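Side-chain contacts in protein yciO (Escherichia coli, PDB 1K7J), which is of unknown function but belongs to the SUA5 family and may bind double-stranded RNA: residues 29-32 with 37-40; 48-53 with 139-144; 65-70 with 105-110; 73-78 with 121-126; 87-92 with 99-104. All blocks are in the same frame, centred on the assembly; numbering follows the deposited sequence.

Contact 1: residues 29-32 with 37-40; sequences VIVY and GYAL
The aromatic ring of Y32 lies with one face over the methyl group of A39, while V31 and L40 meet on the other face of the same two strands. The segments are antiparallel neighbours, 30-32 beside 37-40, and form a beta hairpin. Y32 and A39 are its hydrogen-bonded pair: Y32 N donates to A39 O at 2.9 Å, and A39 N to Y32 O at 2.8 Å. Alanine suits this place because A39 CB, 4.2 Å from Y32 CE1, is small enough to sit under the rim of a ring. With chi1 at 64° the ring is set between the backbone N and the carbonyl carbon, and this turns it back across the neighbouring strand. Its hydroxyl goes further, to a hydrogen bond with S142 OG. Were Y32 an alanine, the A39 methyl would probably lose its cover and S142 its phenolic mate. On the reverse face the branched tip of L40 meets V31, L40 CD2 to V31 CG2 at 3.7 Å. The other V31 branch, CG1, approaches Y38 CD1 at 3.9 Å, the two side chains crossing at about a right angle. V31 and Y38 also pack on helix 157-164 and L40 on helix 47-57, whereas Y32 and A39 both touch M68 of strand 66-68.

Contact 2: residues 48-53 with 139-144; sequences NAMERI and PMLSTS. With SO4 (sulfate ion), chain B.
One methyl of I53 meets both branches of T143, across a helix and a strand that run almost parallel (5° between the segment axes) with no hydrogen bond between them: I53 CG2 lies 3.6 Å from T143 CG2 and 3.7 Å from T143 OG1. The two side chains slide past each other in opposite directions. A beta-branched threonine suits the strand here, since it presents its methyl to I53 while its hydroxyl, beside the same isoleucine methyl and set by chi1 71° between the backbone N and the carbonyl carbon, makes a weak bond to S144 O. Further back along the strand, L141 CD2 lies against M50 CB at 3.8 Å. M50, a selenomethionine, is touched at the root of its chain, while its end leads away from the strand. The fit is mainly van der Waals, and I53 CD1 also lies by L141 O, at 4.1 Å. At the strand's end S144 holds a sulfate, probably from the crystallisation liquor: S144 N donates to sulfate O2 at 2.8 Å and S144 OG to sulfate O1 at 2.6 Å. R57 and R196 also bind this anion, and R122 hydrogen-bonds to S144 OG. Helix 47-57, its segment axis 9.5 Å from that of strand 140-144, covers one face of the sheet, where strand 37-43 is bonded alongside and C42 lies against A49, I53 and L141.

Contact 3: residues 65-70 with 105-110; sequences FTLMCR and KEVPRR
L67 and V107 bury the most surface here, 33 and 32 Å² in turn, and they meet tip to tip: L67 CD1 lies 3.8 Å from V107 CG2. Leucine, one carbon longer than valine, covers more of the 9.2 Å between the L67 and V107 CA atoms; chi1 -74° sets its CG anti to the carbonyl carbon. Valine is the shorter partner, and its CG2 branch does the touching. Both residues are buried, and both belong in an apolar place: neither brings a polar group to the meeting. The leucine stands on strand 66-68, an inner strand of the mixed sheet of this YrdC-like fold, between strands 140-144 and 118-122. The valine belongs to the connection that leads from strand 97-102 to strand 118-122, so this pair joins the loop to the sheet. L67 is also flanked by I119 and Y78, and V107 by L112. The second meeting is more modest. F65 brings ring atom CE2 within 4.0 Å of the carbonyl oxygen R110 O, an oblique approach to the ring. The guanidinium of R110 has P108 CB 3.9 Å above its plane, toward the rim, and its NH2 is hydrogen-bonded to I44 O. A long aliphatic chain ending in a charge suits this partly exposed site: R110 also touches M50 and K47 of helix 47-57, while the F65 ring packs on M50 and C54.

Contact 4: residues 73-78 with 121-126; sequences SELSTY and MRVPSN
From its CB outward, the selenomethionine M121 bends round L75 and ends against the CB of Y78. M121 CB is the first to touch, 3.5 Å from L75 CD1 and 3.6 Å from L75 CG. M121 CG follows at 4.1 Å from L75 CG; the root of M121 meets the end of L75, the two side chains crossing obliquely. The chain bends about CB-CG (chi2 -55°) and again about CG-SE (chi3 -70°), and this double bend brings the terminal methyl back to the helix instead of past it. There M121 CE lies 3.6 Å from Y78 CB and equally far from the backbone oxygen L75 O. An unbranched, flexible chain suits such a place, since its free rotation about successive bonds lets it follow the helix surface. Helix 72-78 packs on one face of the mixed sheet, and M121 is in strand 118-122, which lies between strands 66-68 and 97-102; the contact thus ties helix to sheet within the YrdC-like fold. L75 completes the fit from the helix side: its CG is anti to the backbone N (chi1 179°), and L75 CD1 also reaches V123 CG2 at 4.2 Å, these two side chains crossing at about a right angle. The single methyl L75 CD1 thus meets M121 and V123 together. Y78 directs its CB at the strand, but its ring leads away and packs on P139.

Contact 5: residues 87-92 with 99-104; sequences RLMKNN and FILKGT
The end of helix 83-90 stands over strand 97-102 with M89 CA 8.3 Å from F99 CA, a spacing bridged mainly by side chains. M89, a selenomethionine, lies across the F99 ring: its CG sits 3.7 Å from the ring centroid and only 9° from the normal, a CH-pi contact almost over the centre. M89 SE is more oblique, 4.1 Å from the centroid, and makes the Met-aromatic contact. Bent at chi3, the chain goes on to L101, whose CD1 is 4.0 Å from M89 SE, the two side chains meeting tip to tip. The backbone oxygen N92 O takes the edge instead, lying in the ring plane 3.7 Å from F99 CZ. N92 is itself tied back to the helix end by its ND2, which bonds to L88 O at 2.6 Å. Replacing F99 with an alanine is likely to take the aromatic face from M89 and open a gap beside N92. The chemistry suits the ring on both counts: its face meets the CG hydrogens of M89, with the chalcogen oblique to it, and its edge, probably slightly positive, faces the N92 backbone oxygen.

How the contacts relate
All five contacts reach one mixed sheet. Across it, strands 30-34 and 37-43 (contact 1) are followed by 140-144 (contact 2), 66-68 (contact 3), 118-122 (contact 4) and 97-102 (contact 5), so adjacent contacts lie close: centres are about 9 Å apart for contacts 1 and 2 and for 4 and 5, but about 22 Å for 1 and 5. Along the chain contact 1 closes first; the loop closed by contact 2 encloses the other three, with contacts 3 and 4 crossing and contact 5 nested inside both. Contacts 1 and 5 are local, while 2, 3 and 4 bring residues far apart in sequence onto the same sheet, against which helices 47-57, 72-78 and 83-90 pack.

Contact 1: residues 29-32 with 37-40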
# COMPACT_ATOMS: atom_id res chain seq x y z
N VAL A 29 8.87 8.73 5.97
CA VAL A 29 8.65 7.47 5.27
C VAL A 29 8.55 6.40 6.35
O VAL A 29 9.42 6.29 7.21
CB VAL A 29 9.82 7.12 4.33
CG1 VAL A 29 9.68 5.70 3.82
CG2 VAL A 29 9.84 8.09 3.16
N ILE A 30 7.47 5.62 6.31
CA ILE A 30 7.29 4.58 7.32
C ILE A 30 7.09 3.20 6.73
O ILE A 30 6.77 3.04 5.55
CB ILE A 30 6.07 4.88 8.22
CG1 ILE A 30 4.77 4.60 7.46
CG2 ILE A 30 6.10 6.33 8.69
CD1 ILE A 30 3.52 4.71 8.32
N VAL A 31 7.31 2.19 7.57
CA VAL A 31 7.10 0.81 7.20
C VAL A 31 5.96 0.38 8.11
O VAL A 31 6.03 0.57 9.33
CB VAL A 31 8.34 -0.07 7.48
CG1 VAL A 31 7.98 -1.55 7.30
CG2 VAL A 31 9.46 0.31 6.52
N TYR A 32 4.90 -0.16 7.53
CA TYR A 32 3.76 -0.59 8.33
C TYR A 32 3.20 -1.91 7.85
O TYR A 32 3.34 -2.28 6.69
CB TYR A 32 2.66 0.48 8.32
CG TYR A 32 2.03 0.75 6.97
CD1 TYR A 32 2.69 1.50 6.00
CD2 TYR A 32 0.75 0.27 6.68
CE1 TYR A 32 2.08 1.78 4.76
CE2 TYR A 32 0.14 0.54 5.46
CZ TYR A 32 0.81 1.30 4.51
OH TYR A 32 0.18 1.59 3.31
N GLY A 37 1.71 -8.78 3.96
CA GLY A 37 3.09 -8.35 4.12
C GLY A 37 3.25 -6.90 4.55
O GLY A 37 2.29 -6.14 4.63
N TYR A 38 4.49 -6.52 4.84
CA TYR A 38 4.78 -5.15 5.24
C TYR A 38 4.80 -4.25 4.01
O TYR A 38 4.99 -4.71 2.89
CB TYR A 38 6.12 -5.09 5.99
CG TYR A 38 5.97 -5.42 7.46
CD1 TYR A 38 5.60 -4.43 8.37
CD2 TYR A 38 6.14 -6.72 7.93
CE1 TYR A 38 5.40 -4.73 9.72
CE2 TYR A 38 5.94 -7.03 9.28
CZ TYR A 38 5.56 -6.03 10.16
OH TYR A 38 5.35 -6.32 11.50
N ALA A 39 4.60 -2.95 4.23
CA ALA A 39 4.57 -2.00 3.14
C ALA A 39 5.27 -0.70 3.52
O ALA A 39 5.47 -0.42 4.70
CB ALA A 39 3.12 -1.70 2.74
N LEU A 40 5.64 0.08 2.51
CA LEU A 40 6.26 1.38 2.71
C LEU A 40 5.15 2.40 2.51
O LEU A 40 4.28 2.21 1.67
CB LEU A 40 7.36 1.62 1.68
CG LEU A 40 8.67 0.84 1.82
CD1 LEU A 40 9.43 0.88 0.51
CD2 LEU A 40 9.50 1.44 2.95

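Contact 2: residues 48-53 with 139-144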
# COMPACT_ATOMS: atom_id res chain seq x y z
N ASN A 48 9.64 14.22 -2.05
CA ASN A 48 10.88 13.67 -1.52
C ASN A 48 10.66 12.29 -0.90
O ASN A 48 11.48 11.39 -1.07
CB ASN A 48 11.49 14.61 -0.47
CG ASN A 48 12.00 15.90 -1.09
OD1 ASN A 48 12.67 15.89 -2.12
ND2 ASN A 48 11.70 17.02 -0.44
N ALA A 49 9.55 12.12 -0.18
CA ALA A 49 9.25 10.83 0.43
C ALA A 49 8.97 9.81 -0.66
O ALA A 49 9.38 8.65 -0.56
CB ALA A 49 8.04 10.96 1.36
N MSE A 50 8.28 10.24 -1.71
CA MSE A 50 7.97 9.35 -2.84
C MSE A 50 9.28 8.80 -3.40
O MSE A 50 9.44 7.59 -3.58
CB MSE A 50 7.25 10.13 -3.94
CG MSE A 50 7.16 9.36 -5.27
SE MSE A 50 6.83 10.50 -6.80
CE MSE A 50 8.64 11.13 -7.07
N GLU A 51 10.22 9.70 -3.67
CA GLU A 51 11.51 9.33 -4.22
C GLU A 51 12.23 8.32 -3.33
O GLU A 51 12.81 7.35 -3.82
CB GLU A 51 12.37 10.58 -4.41
CG GLU A 51 13.66 10.32 -5.17
CD GLU A 51 13.44 9.58 -6.47
OE1 GLU A 51 12.48 9.91 -7.20
OE2 GLU A 51 14.24 8.66 -6.77
N ARG A 52 12.19 8.55 -2.02
CA ARG A 52 12.84 7.65 -1.08
C ARG A 52 12.25 6.25 -1.16
O ARG A 52 12.97 5.25 -1.11
CB ARG A 52 12.70 8.19 0.35
CG ARG A 52 13.54 9.43 0.61
CD ARG A 52 13.26 9.99 1.99
NE ARG A 52 13.60 9.05 3.05
CZ ARG A 52 13.21 9.17 4.32
NH1 ARG A 52 12.45 10.20 4.68
NH2 ARG A 52 13.57 8.27 5.22
N ILE A 53 10.92 6.17 -1.28
CA ILE A 53 10.25 4.88 -1.38
C ILE A 53 10.62 4.19 -2.69
O ILE A 53 10.89 2.99 -2.71
CB ILE A 53 8.72 5.05 -1.29
CG1 ILE A 53 8.32 5.39 0.15
CG2 ILE A 53 8.02 3.79 -1.76
CD1 ILE A 53 6.84 5.63 0.35
N PRO A 139 -5.77 8.62 1.51
CA PRO A 139 -4.90 7.49 1.16
C PRO A 139 -3.44 7.75 1.49
O PRO A 139 -3.00 8.88 1.61
CB PRO A 139 -5.11 7.34 -0.35
CG PRO A 139 -6.50 7.86 -0.56
CD PRO A 139 -6.52 9.08 0.33
N MSE A 140 -2.70 6.66 1.61
CA MSE A 140 -1.28 6.73 1.90
C MSE A 140 -0.55 6.23 0.65
O MSE A 140 -0.90 5.18 0.12
CB MSE A 140 -0.96 5.84 3.10
CG MSE A 140 0.49 5.80 3.53
SE MSE A 140 0.64 5.59 5.45
CE MSE A 140 -0.57 4.10 5.71
N LEU A 141 0.42 6.99 0.15
CA LEU A 141 1.18 6.55 -1.01
C LEU A 141 2.01 5.39 -0.49
O LEU A 141 2.70 5.52 0.52
CB LEU A 141 2.10 7.66 -1.52
CG LEU A 141 3.07 7.22 -2.62
CD1 LEU A 141 2.29 6.74 -3.85
CD2 LEU A 141 3.97 8.38 -2.98
N SER A 142 1.94 4.25 -1.17
CA SER A 142 2.66 3.07 -0.71
C SER A 142 3.16 2.16 -1.81
O SER A 142 2.95 2.40 -2.99
CB SER A 142 1.73 2.24 0.20
OG SER A 142 1.11 3.03 1.19
N THR A 143 3.84 1.11 -1.36
CA THR A 143 4.35 0.03 -2.21
C THR A 143 4.56 -1.12 -1.24
O THR A 143 4.74 -0.90 -0.04
CB THR A 143 5.73 0.34 -2.89
OG1 THR A 143 6.77 0.33 -1.90
CG2 THR A 143 5.70 1.67 -3.60
N SER A 144 4.51 -2.35 -1.74
CA SER A 144 4.74 -3.48 -0.87
C SER A 144 6.23 -3.45 -0.55
O SER A 144 7.02 -2.93 -1.33
CB SER A 144 4.41 -4.79 -1.58
OG SER A 144 3.03 -4.87 -1.89
S SO4 B . 3.58 -3.72 -5.27
O1 SO4 B . 2.59 -4.41 -4.42
O2 SO4 B . 4.44 -2.87 -4.44
O3 SO4 B . 4.41 -4.71 -5.98
O4 SO4 B . 2.86 -2.88 -6.25

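Contact 3: residues 65-70 with 105-110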
# COMPACT_ATOMS: atom_id res chain seq x y z
N PHE A 65 2.58 2.67 -8.64
CA PHE A 65 2.68 3.00 -7.22
C PHE A 65 1.39 2.42 -6.68
O PHE A 65 0.58 1.88 -7.43
CB PHE A 65 2.68 4.51 -7.00
CG PHE A 65 4.02 5.15 -7.11
CD1 PHE A 65 4.98 4.95 -6.12
CD2 PHE A 65 4.33 5.97 -8.19
CE1 PHE A 65 6.23 5.55 -6.22
CE2 PHE A 65 5.58 6.57 -8.29
CZ PHE A 65 6.53 6.36 -7.30
N THR A 66 1.18 2.53 -5.37
CA THR A 66 -0.03 2.02 -4.76
C THR A 66 -0.61 3.08 -3.84
O THR A 66 0.12 3.79 -3.17
CB THR A 66 0.24 0.76 -3.90
OG1 THR A 66 0.73 -0.29 -4.74
CG2 THR A 66 -1.03 0.30 -3.20
N LEU A 67 -1.93 3.21 -3.86
CA LEU A 67 -2.59 4.13 -2.95
C LEU A 67 -3.32 3.21 -1.98
O LEU A 67 -4.18 2.43 -2.39
CB LEU A 67 -3.58 5.04 -3.67
CG LEU A 67 -3.00 6.16 -4.54
CD1 LEU A 67 -4.13 7.03 -5.06
CD2 LEU A 67 -2.02 7.01 -3.72
N MSE A 68 -2.92 3.27 -0.71
CA MSE A 68 -3.53 2.45 0.33
C MSE A 68 -4.77 3.23 0.78
O MSE A 68 -4.65 4.30 1.37
CB MSE A 68 -2.53 2.28 1.48
CG MSE A 68 -2.77 1.09 2.41
SE MSE A 68 -2.50 -0.65 1.55
CE MSE A 68 -0.53 -0.65 1.36
N CYS A 69 -5.94 2.68 0.48
CA CYS A 69 -7.22 3.34 0.78
C CYS A 69 -8.03 2.72 1.91
O CYS A 69 -8.00 1.51 2.14
CB CYS A 69 -8.08 3.37 -0.48
SG CYS A 69 -7.32 4.18 -1.90
N ARG A 70 -8.79 3.57 2.59
CA ARG A 70 -9.62 3.15 3.71
C ARG A 70 -10.69 2.14 3.32
O ARG A 70 -10.89 1.13 4.01
CB ARG A 70 -10.30 4.38 4.33
CG ARG A 70 -11.13 4.08 5.57
CD ARG A 70 -10.25 3.78 6.77
NE ARG A 70 -11.05 3.47 7.96
CZ ARG A 70 -11.85 4.33 8.57
NH1 ARG A 70 -11.96 5.58 8.12
NH2 ARG A 70 -12.55 3.95 9.64
N LYS A 105 -7.94 13.14 -10.83
CA LYS A 105 -7.19 14.37 -10.59
C LYS A 105 -6.83 14.55 -9.11
O LYS A 105 -6.08 15.46 -8.75
CB LYS A 105 -7.99 15.58 -11.09
CG LYS A 105 -8.22 15.57 -12.59
CD LYS A 105 -6.89 15.61 -13.35
CE LYS A 105 -7.08 15.27 -14.82
NZ LYS A 105 -8.03 16.18 -15.50
N GLU A 106 -7.38 13.69 -8.26
CA GLU A 106 -7.08 13.72 -6.83
C GLU A 106 -5.64 13.28 -6.64
O GLU A 106 -5.00 13.60 -5.64
CB GLU A 106 -7.99 12.75 -6.07
CG GLU A 106 -9.46 13.12 -6.05
CD GLU A 106 -9.81 14.05 -4.91
OE1 GLU A 106 -8.88 14.63 -4.30
OE2 GLU A 106 -11.02 14.20 -4.62
N VAL A 107 -5.13 12.55 -7.63
CA VAL A 107 -3.78 12.02 -7.58
C VAL A 107 -2.74 12.85 -8.32
O VAL A 107 -2.91 13.17 -9.50
CB VAL A 107 -3.73 10.60 -8.19
CG1 VAL A 107 -2.38 9.98 -7.92
CG2 VAL A 107 -4.86 9.75 -7.62
N PRO A 108 -1.64 13.22 -7.63
CA PRO A 108 -0.58 14.01 -8.27
C PRO A 108 -0.09 13.27 -9.51
O PRO A 108 0.11 12.06 -9.49
CB PRO A 108 0.48 14.09 -7.19
CG PRO A 108 -0.33 14.12 -5.93
CD PRO A 108 -1.37 13.05 -6.19
N ARG A 109 0.11 14.01 -10.60
CA ARG A 109 0.57 13.43 -11.86
C ARG A 109 1.79 12.53 -11.70
O ARG A 109 1.86 11.46 -12.31
CB ARG A 109 0.87 14.55 -12.86
CG ARG A 109 1.30 14.07 -14.24
CD ARG A 109 1.67 15.25 -15.13
NE ARG A 109 2.17 14.83 -16.44
CZ ARG A 109 1.44 14.21 -17.36
NH1 ARG A 109 0.16 13.93 -17.13
NH2 ARG A 109 1.99 13.87 -18.52
N ARG A 110 2.75 12.96 -10.88
CA ARG A 110 3.98 12.20 -10.67
C ARG A 110 3.78 10.78 -10.14
O ARG A 110 4.67 9.94 -10.27
CB ARG A 110 4.91 12.96 -9.72
CG ARG A 110 4.27 13.29 -8.38
CD ARG A 110 5.17 14.18 -7.53
NE ARG A 110 4.44 14.76 -6.42
CZ ARG A 110 4.09 14.11 -5.32
NH1 ARG A 110 4.42 12.83 -5.17
NH2 ARG A 110 3.38 14.72 -4.38

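Contact 4: residues 73-78 with 121-126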
# COMPACT_ATOMS: atom_id res chain seq x y z
N SER A 73 -15.20 3.30 -1.09
CA SER A 73 -15.63 4.68 -1.34
C SER A 73 -14.42 5.57 -1.61
O SER A 73 -14.40 6.33 -2.57
CB SER A 73 -16.41 5.22 -0.14
OG SER A 73 -16.74 6.58 -0.34
N GLU A 74 -13.41 5.48 -0.74
CA GLU A 74 -12.21 6.29 -0.92
C GLU A 74 -11.49 5.88 -2.20
O GLU A 74 -10.99 6.72 -2.94
CB GLU A 74 -11.27 6.15 0.27
CG GLU A 74 -10.03 7.02 0.14
CD GLU A 74 -9.34 7.26 1.47
OE1 GLU A 74 -8.63 6.35 1.96
OE2 GLU A 74 -9.51 8.36 2.03
N LEU A 75 -11.45 4.58 -2.47
CA LEU A 75 -10.80 4.08 -3.67
C LEU A 75 -11.48 4.70 -4.90
O LEU A 75 -10.81 5.11 -5.85
CB LEU A 75 -10.90 2.55 -3.72
CG LEU A 75 -10.29 1.82 -4.93
CD1 LEU A 75 -9.95 0.39 -4.53
CD2 LEU A 75 -11.26 1.84 -6.11
N SER A 76 -12.80 4.78 -4.86
CA SER A 76 -13.58 5.34 -5.96
C SER A 76 -13.46 6.85 -6.10
O SER A 76 -13.94 7.43 -7.07
CB SER A 76 -15.05 4.95 -5.79
OG SER A 76 -15.18 3.54 -5.77
N THR A 77 -12.81 7.48 -5.12
CA THR A 77 -12.60 8.92 -5.15
C THR A 77 -11.28 9.21 -5.85
O THR A 77 -11.14 10.22 -6.55
CB THR A 77 -12.54 9.48 -3.71
OG1 THR A 77 -13.76 9.17 -3.02
CG2 THR A 77 -12.34 10.99 -3.73
N TYR A 78 -10.32 8.31 -5.67
CA TYR A 78 -8.99 8.48 -6.25
C TYR A 78 -8.73 7.76 -7.57
O TYR A 78 -7.67 7.93 -8.15
CB TYR A 78 -7.92 8.09 -5.22
CG TYR A 78 -7.80 9.10 -4.10
CD1 TYR A 78 -8.78 9.19 -3.11
CD2 TYR A 78 -6.75 10.01 -4.07
CE1 TYR A 78 -8.71 10.16 -2.11
CE2 TYR A 78 -6.67 10.99 -3.08
CZ TYR A 78 -7.65 11.06 -2.10
OH TYR A 78 -7.56 12.03 -1.13
N MSE A 121 -4.63 0.46 -6.60
CA MSE A 121 -5.52 0.82 -5.51
C MSE A 121 -5.60 -0.38 -4.58
O MSE A 121 -5.83 -1.51 -5.03
CB MSE A 121 -6.90 1.18 -6.07
CG MSE A 121 -6.86 2.25 -7.17
SE MSE A 121 -5.96 3.89 -6.65
CE MSE A 121 -7.27 4.54 -5.41
N ARG A 122 -5.42 -0.14 -3.29
CA ARG A 122 -5.40 -1.24 -2.34
C ARG A 122 -6.06 -0.91 -1.00
O ARG A 122 -5.69 0.07 -0.35
CB ARG A 122 -3.94 -1.65 -2.14
CG ARG A 122 -3.64 -2.79 -1.18
CD ARG A 122 -2.14 -3.04 -1.25
NE ARG A 122 -1.62 -3.87 -0.16
CZ ARG A 122 -0.34 -4.20 -0.05
NH1 ARG A 122 0.53 -3.77 -0.95
NH2 ARG A 122 0.07 -4.95 0.97
N VAL A 123 -7.03 -1.72 -0.61
CA VAL A 123 -7.73 -1.54 0.66
C VAL A 123 -7.25 -2.65 1.59
O VAL A 123 -7.55 -3.82 1.38
CB VAL A 123 -9.26 -1.67 0.49
CG1 VAL A 123 -9.95 -1.51 1.84
CG2 VAL A 123 -9.77 -0.62 -0.49
N PRO A 124 -6.49 -2.29 2.64
CA PRO A 124 -5.98 -3.29 3.59
C PRO A 124 -7.07 -3.74 4.56
O PRO A 124 -7.99 -2.99 4.85
CB PRO A 124 -4.84 -2.54 4.28
CG PRO A 124 -5.38 -1.15 4.37
CD PRO A 124 -6.02 -0.94 3.00
N SER A 125 -6.95 -4.96 5.06
CA SER A 125 -7.96 -5.49 5.98
C SER A 125 -7.54 -5.55 7.45
O SER A 125 -8.38 -5.76 8.32
CB SER A 125 -8.38 -6.89 5.53
OG SER A 125 -7.30 -7.80 5.68
N ASN A 126 -6.25 -5.36 7.72
CA ASN A 126 -5.76 -5.45 9.09
C ASN A 126 -5.98 -4.19 9.92
O ASN A 126 -5.95 -3.07 9.41
CB ASN A 126 -4.27 -5.81 9.09
CG ASN A 126 -3.43 -4.75 8.42
OD1 ASN A 126 -3.63 -4.44 7.25
ND2 ASN A 126 -2.48 -4.19 9.16

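Contact 5: residues 87-92 with 99-104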
# COMPACT_ATOMS: atom_id res chain seq x y z
N ARG A 87 -18.37 -3.79 -9.65
CA ARG A 87 -18.94 -5.08 -9.29
C ARG A 87 -17.89 -6.08 -8.83
O ARG A 87 -18.10 -6.82 -7.87
CB ARG A 87 -19.71 -5.66 -10.47
CG ARG A 87 -20.90 -4.82 -10.92
CD ARG A 87 -21.79 -5.63 -11.84
NE ARG A 87 -22.32 -6.80 -11.15
CZ ARG A 87 -22.84 -7.86 -11.76
NH1 ARG A 87 -22.90 -7.91 -13.08
NH2 ARG A 87 -23.29 -8.88 -11.04
N LEU A 88 -16.74 -6.09 -9.50
CA LEU A 88 -15.68 -7.01 -9.12
C LEU A 88 -15.06 -6.65 -7.77
O LEU A 88 -14.85 -7.52 -6.92
CB LEU A 88 -14.60 -7.04 -10.20
CG LEU A 88 -14.99 -7.82 -11.46
CD1 LEU A 88 -13.98 -7.56 -12.58
CD2 LEU A 88 -15.05 -9.31 -11.13
N MSE A 89 -14.78 -5.37 -7.56
CA MSE A 89 -14.16 -4.97 -6.30
C MSE A 89 -15.09 -5.00 -5.10
O MSE A 89 -14.65 -5.30 -3.99
CB MSE A 89 -13.53 -3.58 -6.43
CG MSE A 89 -12.39 -3.53 -7.42
SE MSE A 89 -11.53 -1.80 -7.40
CE MSE A 89 -13.01 -0.74 -8.13
N LYS A 90 -16.37 -4.71 -5.30
CA LYS A 90 -17.32 -4.71 -4.19
C LYS A 90 -17.40 -6.08 -3.52
O LYS A 90 -17.69 -6.19 -2.33
CB LYS A 90 -18.71 -4.29 -4.66
CG LYS A 90 -19.38 -5.27 -5.61
CD LYS A 90 -20.71 -4.74 -6.12
CE LYS A 90 -21.35 -5.71 -7.10
NZ LYS A 90 -22.59 -5.14 -7.72
N ASN A 91 -17.13 -7.13 -4.29
CA ASN A 91 -17.18 -8.49 -3.76
C ASN A 91 -15.81 -9.07 -3.48
O ASN A 91 -15.68 -10.25 -3.15
CB ASN A 91 -17.93 -9.40 -4.74
CG ASN A 91 -19.40 -9.02 -4.87
OD1 ASN A 91 -20.10 -8.86 -3.87
ND2 ASN A 91 -19.86 -8.87 -6.11
N ASN A 92 -14.78 -8.24 -3.58
CA ASN A 92 -13.42 -8.70 -3.35
C ASN A 92 -12.59 -7.67 -2.58
O ASN A 92 -11.44 -7.39 -2.93
CB ASN A 92 -12.76 -9.05 -4.68
CG ASN A 92 -13.43 -10.24 -5.35
OD1 ASN A 92 -13.29 -11.38 -4.90
ND2 ASN A 92 -14.16 -9.98 -6.43
N PHE A 99 -5.62 -3.33 -7.14
CA PHE A 99 -6.31 -3.18 -8.41
C PHE A 99 -5.72 -2.03 -9.21
O PHE A 99 -5.66 -0.91 -8.72
CB PHE A 99 -7.80 -2.94 -8.16
CG PHE A 99 -8.47 -4.03 -7.38
CD1 PHE A 99 -8.69 -5.28 -7.96
CD2 PHE A 99 -8.89 -3.82 -6.07
CE1 PHE A 99 -9.31 -6.30 -7.24
CE2 PHE A 99 -9.52 -4.83 -5.34
CZ PHE A 99 -9.73 -6.08 -5.93
N ILE A 100 -5.28 -2.31 -10.43
CA ILE A 100 -4.71 -1.25 -11.26
C ILE A 100 -5.84 -0.54 -12.00
O ILE A 100 -6.60 -1.17 -12.74
CB ILE A 100 -3.70 -1.81 -12.28
CG1 ILE A 100 -2.64 -2.64 -11.56
CG2 ILE A 100 -3.06 -0.66 -13.04
CD1 ILE A 100 -1.99 -1.95 -10.39
N LEU A 101 -5.93 0.76 -11.78
CA LEU A 101 -6.96 1.59 -12.40
C LEU A 101 -6.36 2.94 -12.79
O LEU A 101 -5.25 3.28 -12.40
CB LEU A 101 -8.11 1.82 -11.41
CG LEU A 101 -8.92 0.59 -11.02
CD1 LEU A 101 -9.54 0.80 -9.65
CD2 LEU A 101 -9.99 0.33 -12.07
N LYS A 102 -7.11 3.71 -13.57
CA LYS A 102 -6.63 5.04 -13.95
C LYS A 102 -6.90 5.96 -12.76
O LYS A 102 -7.98 5.94 -12.18
CB LYS A 102 -7.38 5.54 -15.18
CG LYS A 102 -7.08 4.75 -16.44
CD LYS A 102 -7.73 5.37 -17.66
CE LYS A 102 -7.20 6.78 -17.92
NZ LYS A 102 -7.81 7.39 -19.13
N GLY A 103 -5.90 6.77 -12.41
CA GLY A 103 -6.05 7.69 -11.29
C GLY A 103 -6.79 8.95 -11.67
O GLY A 103 -6.70 9.43 -12.80
N THR A 104 -7.54 9.51 -10.71
CA THR A 104 -8.28 10.74 -10.96
C THR A 104 -7.38 11.94 -10.68
O THR A 104 -6.21 11.78 -10.32
CB THR A 104 -9.52 10.86 -10.05
OG1 THR A 104 -9.10 10.98 -8.68
CG2 THR A 104 -10.40 9.63 -10.20